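Local coordinates for protein maleate cis-trans isomerase (PDB 4FQ5) that probably catalyses the cis-trans isomerisation of maleate to fumarate, working as a homodimer of the maleate isomerase family, at residues G82-C87 with E120-V125; A139-D144 with A245-W250; K152-V157 with V213-I218. The protein carries 1 engineered substitution. One frame throughout, in Å; residues are numbered along the deposited sequence.

Contact 1. Residues G82-C87 with E120-V125; sequences GDSDRC and ERLRNV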
# COMPACT_ATOMS: atom_id res chain seq x y z
N GLY A 82 -10.79 35.45 2.27
CA GLY A 82 -12.15 35.80 2.70
C GLY A 82 -13.10 34.61 2.77
O GLY A 82 -14.09 34.66 3.49
N ASP A 83 -12.81 33.54 2.02
CA ASP A 83 -13.64 32.33 2.04
C ASP A 83 -13.24 31.34 3.13
O ASP A 83 -13.80 30.24 3.23
CB ASP A 83 -13.60 31.63 0.67
CG ASP A 83 -14.33 32.42 -0.40
OD1 ASP A 83 -15.14 33.30 -0.06
OD2 ASP A 83 -14.08 32.14 -1.58
N SER A 84 -12.28 31.75 3.94
CA SER A 84 -11.66 30.96 4.99
C SER A 84 -12.67 30.36 5.98
O SER A 84 -12.65 29.15 6.24
CB SER A 84 -10.67 31.85 5.74
OG SER A 84 -9.59 31.10 6.24
N ASP A 85 -13.51 31.22 6.54
CA ASP A 85 -14.55 30.82 7.48
C ASP A 85 -15.51 29.78 6.90
O ASP A 85 -15.82 28.79 7.56
CB ASP A 85 -15.36 32.04 7.95
CG ASP A 85 -14.61 32.91 8.94
OD1 ASP A 85 -13.42 32.64 9.24
OD2 ASP A 85 -15.22 33.87 9.44
N ARG A 86 -15.97 30.02 5.67
CA ARG A 86 -16.85 29.09 4.96
C ARG A 86 -16.21 27.70 4.88
O ARG A 86 -16.86 26.69 5.16
CB ARG A 86 -17.20 29.60 3.55
CG ARG A 86 -17.96 28.57 2.71
CD ARG A 86 -18.28 29.01 1.28
NE ARG A 86 -17.11 29.31 0.44
CZ ARG A 86 -16.32 28.42 -0.16
NH1 ARG A 86 -15.30 28.84 -0.91
NH2 ARG A 86 -16.50 27.10 -0.01
N CYS A 87 -14.93 27.66 4.49
CA CYS A 87 -14.20 26.40 4.33
C CYS A 87 -14.07 25.63 5.65
O CYS A 87 -14.24 24.41 5.67
CB CYS A 87 -12.82 26.65 3.69
SG CYS A 87 -12.89 27.19 1.95
N GLU A 120 -6.45 31.06 15.12
CA GLU A 120 -7.39 31.32 16.22
C GLU A 120 -8.81 31.57 15.72
O GLU A 120 -9.78 31.07 16.31
CB GLU A 120 -6.89 32.46 17.12
CG GLU A 120 -5.75 32.03 18.04
CD GLU A 120 -4.88 33.18 18.53
OE1 GLU A 120 -4.49 33.15 19.72
OE2 GLU A 120 -4.58 34.10 17.74
N ARG A 121 -8.95 32.29 14.61
CA ARG A 121 -10.27 32.58 14.04
C ARG A 121 -10.93 31.31 13.51
O ARG A 121 -12.10 31.05 13.79
CB ARG A 121 -10.20 33.64 12.93
CG ARG A 121 -11.56 34.18 12.51
CD ARG A 121 -11.45 35.22 11.39
NE ARG A 121 -11.16 34.61 10.09
CZ ARG A 121 -10.00 34.67 9.44
NH1 ARG A 121 -8.96 35.33 9.94
NH2 ARG A 121 -9.87 34.07 8.27
N LEU A 122 -10.17 30.52 12.75
CA LEU A 122 -10.66 29.25 12.22
C LEU A 122 -11.03 28.28 13.35
O LEU A 122 -12.05 27.61 13.26
CB LEU A 122 -9.65 28.60 11.27
CG LEU A 122 -9.31 29.36 9.98
CD1 LEU A 122 -8.15 28.67 9.27
CD2 LEU A 122 -10.50 29.51 9.05
N ARG A 123 -10.21 28.22 14.40
CA ARG A 123 -10.54 27.38 15.56
C ARG A 123 -11.88 27.79 16.17
O ARG A 123 -12.71 26.93 16.49
CB ARG A 123 -9.41 27.40 16.61
CG ARG A 123 -9.83 26.77 17.93
CD ARG A 123 -8.72 26.01 18.64
NE ARG A 123 -9.25 25.32 19.82
CZ ARG A 123 -9.35 24.00 19.96
NH1 ARG A 123 -8.93 23.17 19.01
NH2 ARG A 123 -9.85 23.49 21.08
N ASN A 124 -12.09 29.11 16.32
CA ASN A 124 -13.34 29.65 16.85
C ASN A 124 -14.54 29.26 15.99
O ASN A 124 -15.57 28.84 16.51
CB ASN A 124 -13.28 31.18 16.96
CG ASN A 124 -12.40 31.66 18.10
OD1 ASN A 124 -12.12 30.92 19.04
ND2 ASN A 124 -11.97 32.91 18.01
N VAL A 125 -14.38 29.40 14.67
CA VAL A 125 -15.41 28.98 13.71
C VAL A 125 -15.79 27.51 13.92
O VAL A 125 -16.98 27.18 13.94
CB VAL A 125 -14.97 29.25 12.25
CG1 VAL A 125 -15.94 28.63 11.26
CG2 VAL A 125 -14.83 30.74 11.99
O HOH W 1 -7.60 32.86 7.38

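Contact 2. Residues A139-D144 with A245-W250; sequences AGALID and AVATTW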
# COMPACT_ATOMS: atom_id res chain seq x y z
N ALA A 139 1.83 28.39 6.67
CA ALA A 139 2.73 29.47 7.06
C ALA A 139 3.27 29.24 8.47
O ALA A 139 4.48 29.28 8.68
CB ALA A 139 2.03 30.82 6.97
N GLY A 140 2.36 28.97 9.41
CA GLY A 140 2.73 28.73 10.80
C GLY A 140 3.53 27.45 10.96
O GLY A 140 4.49 27.40 11.73
N ALA A 141 3.12 26.41 10.22
CA ALA A 141 3.80 25.12 10.24
C ALA A 141 5.25 25.27 9.81
O ALA A 141 6.14 24.70 10.44
CB ALA A 141 3.07 24.13 9.35
N LEU A 142 5.48 26.03 8.74
CA LEU A 142 6.83 26.27 8.24
C LEU A 142 7.70 26.92 9.31
O LEU A 142 8.81 26.45 9.57
CB LEU A 142 6.83 27.11 6.95
CG LEU A 142 8.19 27.18 6.24
CD1 LEU A 142 8.49 25.88 5.50
CD2 LEU A 142 8.28 28.36 5.28
N ILE A 143 7.19 27.98 9.93
CA ILE A 143 7.91 28.66 11.01
C ILE A 143 8.17 27.70 12.18
O ILE A 143 9.30 27.61 12.66
CB ILE A 143 7.21 29.96 11.47
CG1 ILE A 143 7.49 31.09 10.48
CG2 ILE A 143 7.70 30.40 12.84
CD1 ILE A 143 6.32 31.44 9.60
N ASP A 144 7.13 26.99 12.62
CA ASP A 144 7.28 26.03 13.71
C ASP A 144 8.25 24.89 13.37
O ASP A 144 9.02 24.46 14.22
CB ASP A 144 5.92 25.47 14.15
CG ASP A 144 5.03 26.53 14.79
OD1 ASP A 144 5.56 27.60 15.17
OD2 ASP A 144 3.80 26.31 14.90
N ALA A 245 4.52 21.84 2.41
CA ALA A 245 3.74 20.60 2.50
C ALA A 245 4.26 19.69 3.61
O ALA A 245 3.47 19.16 4.40
CB ALA A 245 3.76 19.86 1.17
N VAL A 246 5.58 19.51 3.65
CA VAL A 246 6.22 18.68 4.68
C VAL A 246 6.01 19.25 6.09
O VAL A 246 5.67 18.51 7.02
CB VAL A 246 7.72 18.43 4.37
CG1 VAL A 246 8.51 18.12 5.64
CG2 VAL A 246 7.86 17.30 3.37
N ALA A 247 6.20 20.56 6.23
CA ALA A 247 6.01 21.24 7.52
C ALA A 247 4.57 21.09 8.04
O ALA A 247 4.36 20.85 9.23
CB ALA A 247 6.39 22.71 7.42
N THR A 248 3.61 21.22 7.12
CA THR A 248 2.18 21.08 7.43
C THR A 248 1.86 19.68 7.96
O THR A 248 1.14 19.54 8.95
CB THR A 248 1.31 21.38 6.19
OG1 THR A 248 1.52 22.73 5.77
CG2 THR A 248 -0.18 21.19 6.49
N THR A 249 2.41 18.64 7.33
CA THR A 249 2.10 17.28 7.80
C THR A 249 2.78 17.02 9.14
O THR A 249 2.20 16.38 10.02
CB THR A 249 2.34 16.13 6.77
OG1 THR A 249 3.40 15.27 7.19
CG2 THR A 249 2.55 16.62 5.37
N TRP A 250 3.99 17.54 9.31
CA TRP A 250 4.66 17.51 10.60
C TRP A 250 3.80 18.15 11.66
O TRP A 250 3.58 17.57 12.73
CB TRP A 250 6.03 18.17 10.52
CG TRP A 250 6.68 18.29 11.87
CD1 TRP A 250 7.40 17.32 12.56
CD2 TRP A 250 6.63 19.45 12.77
NE1 TRP A 250 7.81 17.80 13.79
CE2 TRP A 250 7.38 19.07 13.98
CE3 TRP A 250 6.08 20.73 12.70
CZ2 TRP A 250 7.55 19.94 15.05
CZ3 TRP A 250 6.26 21.59 13.79
CH2 TRP A 250 6.97 21.20 14.93

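Contact 3. Residues K152-V157 with V213-I218; sequences KRVAVV and VDAIVI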
# COMPACT_ATOMS: atom_id res chain seq x y z
N LYS A 152 18.45 28.50 12.35
CA LYS A 152 18.45 29.94 12.61
C LYS A 152 18.46 30.76 11.33
O LYS A 152 18.03 31.92 11.30
CB LYS A 152 19.67 30.32 13.46
CG LYS A 152 19.34 30.72 14.88
CD LYS A 152 19.13 29.52 15.80
CE LYS A 152 18.29 29.93 16.99
NZ LYS A 152 18.59 29.13 18.21
N ARG A 153 18.98 30.14 10.27
CA ARG A 153 19.14 30.77 8.99
C ARG A 153 18.66 29.77 7.95
O ARG A 153 18.88 28.56 8.08
CB ARG A 153 20.61 31.14 8.77
CG ARG A 153 20.86 32.16 7.66
CD ARG A 153 22.25 32.76 7.79
NE ARG A 153 22.31 34.13 7.28
CZ ARG A 153 22.61 34.46 6.03
NH1 ARG A 153 22.64 35.73 5.66
NH2 ARG A 153 22.90 33.52 5.14
N VAL A 154 18.02 30.28 6.90
CA VAL A 154 17.33 29.43 5.96
C VAL A 154 17.52 29.95 4.53
O VAL A 154 17.62 31.15 4.31
CB VAL A 154 15.85 29.30 6.40
CG1 VAL A 154 14.86 29.61 5.29
CG2 VAL A 154 15.59 27.96 7.07
N ALA A 155 17.62 29.03 3.57
CA ALA A 155 17.52 29.39 2.17
C ALA A 155 16.14 28.97 1.68
O ALA A 155 15.58 28.00 2.19
CB ALA A 155 18.62 28.71 1.36
N VAL A 156 15.59 29.71 0.72
CA VAL A 156 14.18 29.55 0.35
C VAL A 156 13.96 29.60 -1.15
O VAL A 156 14.40 30.54 -1.81
CB VAL A 156 13.29 30.67 0.99
CG1 VAL A 156 11.82 30.48 0.63
CG2 VAL A 156 13.46 30.71 2.49
N VAL A 157 13.28 28.60 -1.69
CA VAL A 157 12.83 28.65 -3.08
C VAL A 157 11.31 28.85 -3.10
O VAL A 157 10.59 28.22 -2.32
CB VAL A 157 13.18 27.35 -3.85
CG1 VAL A 157 12.84 27.49 -5.33
CG2 VAL A 157 14.65 26.98 -3.65
N VAL A 213 23.78 28.21 5.61
CA VAL A 213 22.36 28.06 5.92
C VAL A 213 22.17 26.83 6.81
O VAL A 213 22.94 25.88 6.72
CB VAL A 213 21.58 28.00 4.59
CG1 VAL A 213 20.55 26.89 4.56
CG2 VAL A 213 21.00 29.36 4.24
N ASP A 214 21.16 26.85 7.69
CA ASP A 214 20.88 25.71 8.56
C ASP A 214 19.88 24.71 7.96
O ASP A 214 19.95 23.51 8.22
CB ASP A 214 20.39 26.17 9.93
CG ASP A 214 21.45 26.91 10.73
OD1 ASP A 214 22.66 26.69 10.49
OD2 ASP A 214 21.06 27.70 11.62
N ALA A 215 18.94 25.23 7.17
CA ALA A 215 17.95 24.39 6.51
C ALA A 215 17.55 25.02 5.19
O ALA A 215 17.69 26.23 5.00
CB ALA A 215 16.73 24.18 7.40
N ILE A 216 17.08 24.19 4.27
CA ILE A 216 16.67 24.63 2.94
C ILE A 216 15.17 24.42 2.81
O ILE A 216 14.65 23.32 3.06
CB ILE A 216 17.42 23.87 1.83
CG1 ILE A 216 18.93 24.17 1.90
CG2 ILE A 216 16.89 24.24 0.45
CD1 ILE A 216 19.80 23.12 1.22
N VAL A 217 14.47 25.50 2.45
CA VAL A 217 13.05 25.42 2.14
C VAL A 217 12.95 25.25 0.63
O VAL A 217 13.08 26.22 -0.12
CB VAL A 217 12.28 26.68 2.62
CG1 VAL A 217 10.81 26.59 2.23
CG2 VAL A 217 12.42 26.85 4.12
N ILE A 218 12.75 24.01 0.21
CA ILE A 218 12.72 23.64 -1.21
C ILE A 218 11.49 24.20 -1.92
O ILE A 218 11.52 24.42 -3.14
CB ILE A 218 12.85 22.10 -1.40
CG1 ILE A 218 13.08 21.75 -2.87
CG2 ILE A 218 11.63 21.37 -0.84
CD1 ILE A 218 13.67 20.36 -3.09

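Contact 1. Residues G82-C87 with E120-V125
Arg121 reaches across from helix 114-128 to Asp85, near the start of helix 84-92, and Arg121 NE bonds to Asp85 OD1 at 3.1 Å. This is a salt bridge with a fairly straight N-H...O angle of 162°. OD1 is met on its syn side, though somewhat out of the carboxylate plane, while from the arginine's side the oxygen lies almost in the guanidinium plane; the two flat groups are turned 43° against each other. Also at the edge of the guanidinium, Arg121 NH2 lies 3.5 Å from Ser84 CB and donates to a water 2.7 Å from Arg121 NH2; that water is also hydrogen-bonded to Ser84 OG, so direct and water-mediated links run side by side. Arg121 NH1 is taken by the hydroxyl of Tyr114, one of several bonds that fix the rotation of the group.

Beside the salt bridge, methyl groups lie against polar atoms of 82-87. Leu122 puts CD2 3.4 Å from Ser84 OG, and Val125 lays CG2 3.6 Å from Asp85 OD1, crossing the aspartate side chain at about a right angle, while its other methyl, CG1, touches Asp85 O. Here two helices pack together beside the parallel four-stranded sheet of strands 59-67, 27-35, 98-101 and 135-137: Ser84 and Leu122 both touch Tyr101 of strand 98-101, and Leu122 also meets Ile135. Val125 continues onto Ala88 and Leu89, one turn further along helix 84-92.

What brings the guanidinium of Arg121 to Asp85 and Ser84 is the shape of its chain: Arg121 CG stands opposite the backbone N (chi1 -168°), and a bend at chi3 turns the group toward them.

Contact 2. Residues A139-D144 with A245-W250
Ala141 and Ala247 meet where two helices cross almost perpendicularly in the buried middle of the chain, a close apolar contact made possible by small side chains. The axes of 139-144 and 245-250 come within 7.8 Å at an angle of 85°. Each alanine methyl lies against the other helix's backbone: Ala141 CB is 3.5 Å from Ala247 O, and Ala247 CB is 3.7 Å from Leu142 CA. The two methyls themselves, Ala141 CB and Ala247 CB, are 4.1 Å apart. The bond from CA to CB of Leu142 leads away from helix 245-250, yet Leu142 CD1 comes back to within 4.3 Å of Ala247 CB.

Both helices directly follow short strands, 135-137 and 241-243, each an outermost strand, within this chain, of one of the two parallel four-stranded sheets; the crossing therefore brings together the corresponding helices of two similarly ordered sheets. The bound maleate is near, with the Thr248 side chain about 8 Å from it, and Leu142 packs on Leu104 of the ligand pocket.

Thr248 offers OG1 to the crossing at 4.1 Å from Ala141 CB, but the hydroxyl is engaged elsewhere, with Ala244 O of its own helix and with Ser138 OG just before the partner segment. Trp250 closes the other end. With CG anti to the backbone N (chi1 173°), the indole swings over to Asp144 and brings Trp250 CZ3 to 3.9 Å from Asp144 CB, meeting the last turn of that segment obliquely. The pyrrole nitrogen NE1 is hydrogen-bonded to Tyr273 O, while the indole also packs on Leu268 and Leu269.

Contact 3. Residues K152-V157 with V213-I218
Ala155 uses both its backbone N and its backbone O across this strand pair: Ala155 N donates to Ala215 O at 3.1 Å, and Ala155 O accepts from Val217 N at 2.7 Å. Val157 N then bonds to Val217 O, the donor lying nearly along the C=O axis. Val154 and Val156 direct their own backbone bonds to strand 178-184, so 153-157 is paired on both edges.

At the start of the pair the pattern changes. Arg153 O takes Asp214 N at 2.9 Å, from 44° above the carbonyl plane, and adds only a weak bond from Ala215 N. Asp214 folds its carboxylate back over the entering chain, CG lying anti to the carbonyl carbon (chi1 -67°), and Asp214 OD2 accepts Lys152 N at 2.8 Å through its anti lone pair, with a second, weak bond from Arg153 N. Replacing Asp214 by an alanine is likely to leave the Lys152 amide without this acceptor and to lose the weak bond from Arg153 N as well. The charged end of Arg153 turns instead to Asp212 and Glu178.

Side chains fill in on both faces. Val154 CG1 meets Val217 CG2 at 3.9 Å, and on the other face Ala155 CB packs on Val213 CG2. Beyond them Val217 touches Ile242, while Ile216 rests on Ile205 of helix 201-206 and Thr237 of helix 230-237. Between the two strands the chain runs through helices and strand 178-184, giving a Rossmann-like parallel sheet of order 2-1-3-4, flanked by helices, with 153-158 and 215-217 at its centre.

Overall arrangement
Contact 1 comes first along the chain and closes before the others open; contact 3 is nested inside the loop closed by contact 2. Contact 1 packs helices 84-92 and 114-128 beside the first parallel sheet, whereas contact 3 joins the central strands of the second, on the opposite side of the chain's centre, their centres about 30 Å apart. Contact 2 lies between them, its centre about 19 Å from that of contact 1 and about 14 Å from that of contact 3. Leu142 of contact 2 touches Val217 of contact 3, and helix 138-149 leads directly into strand 153-158. The helix crossing thus connects two like-ordered sheets close to the maleate pocket.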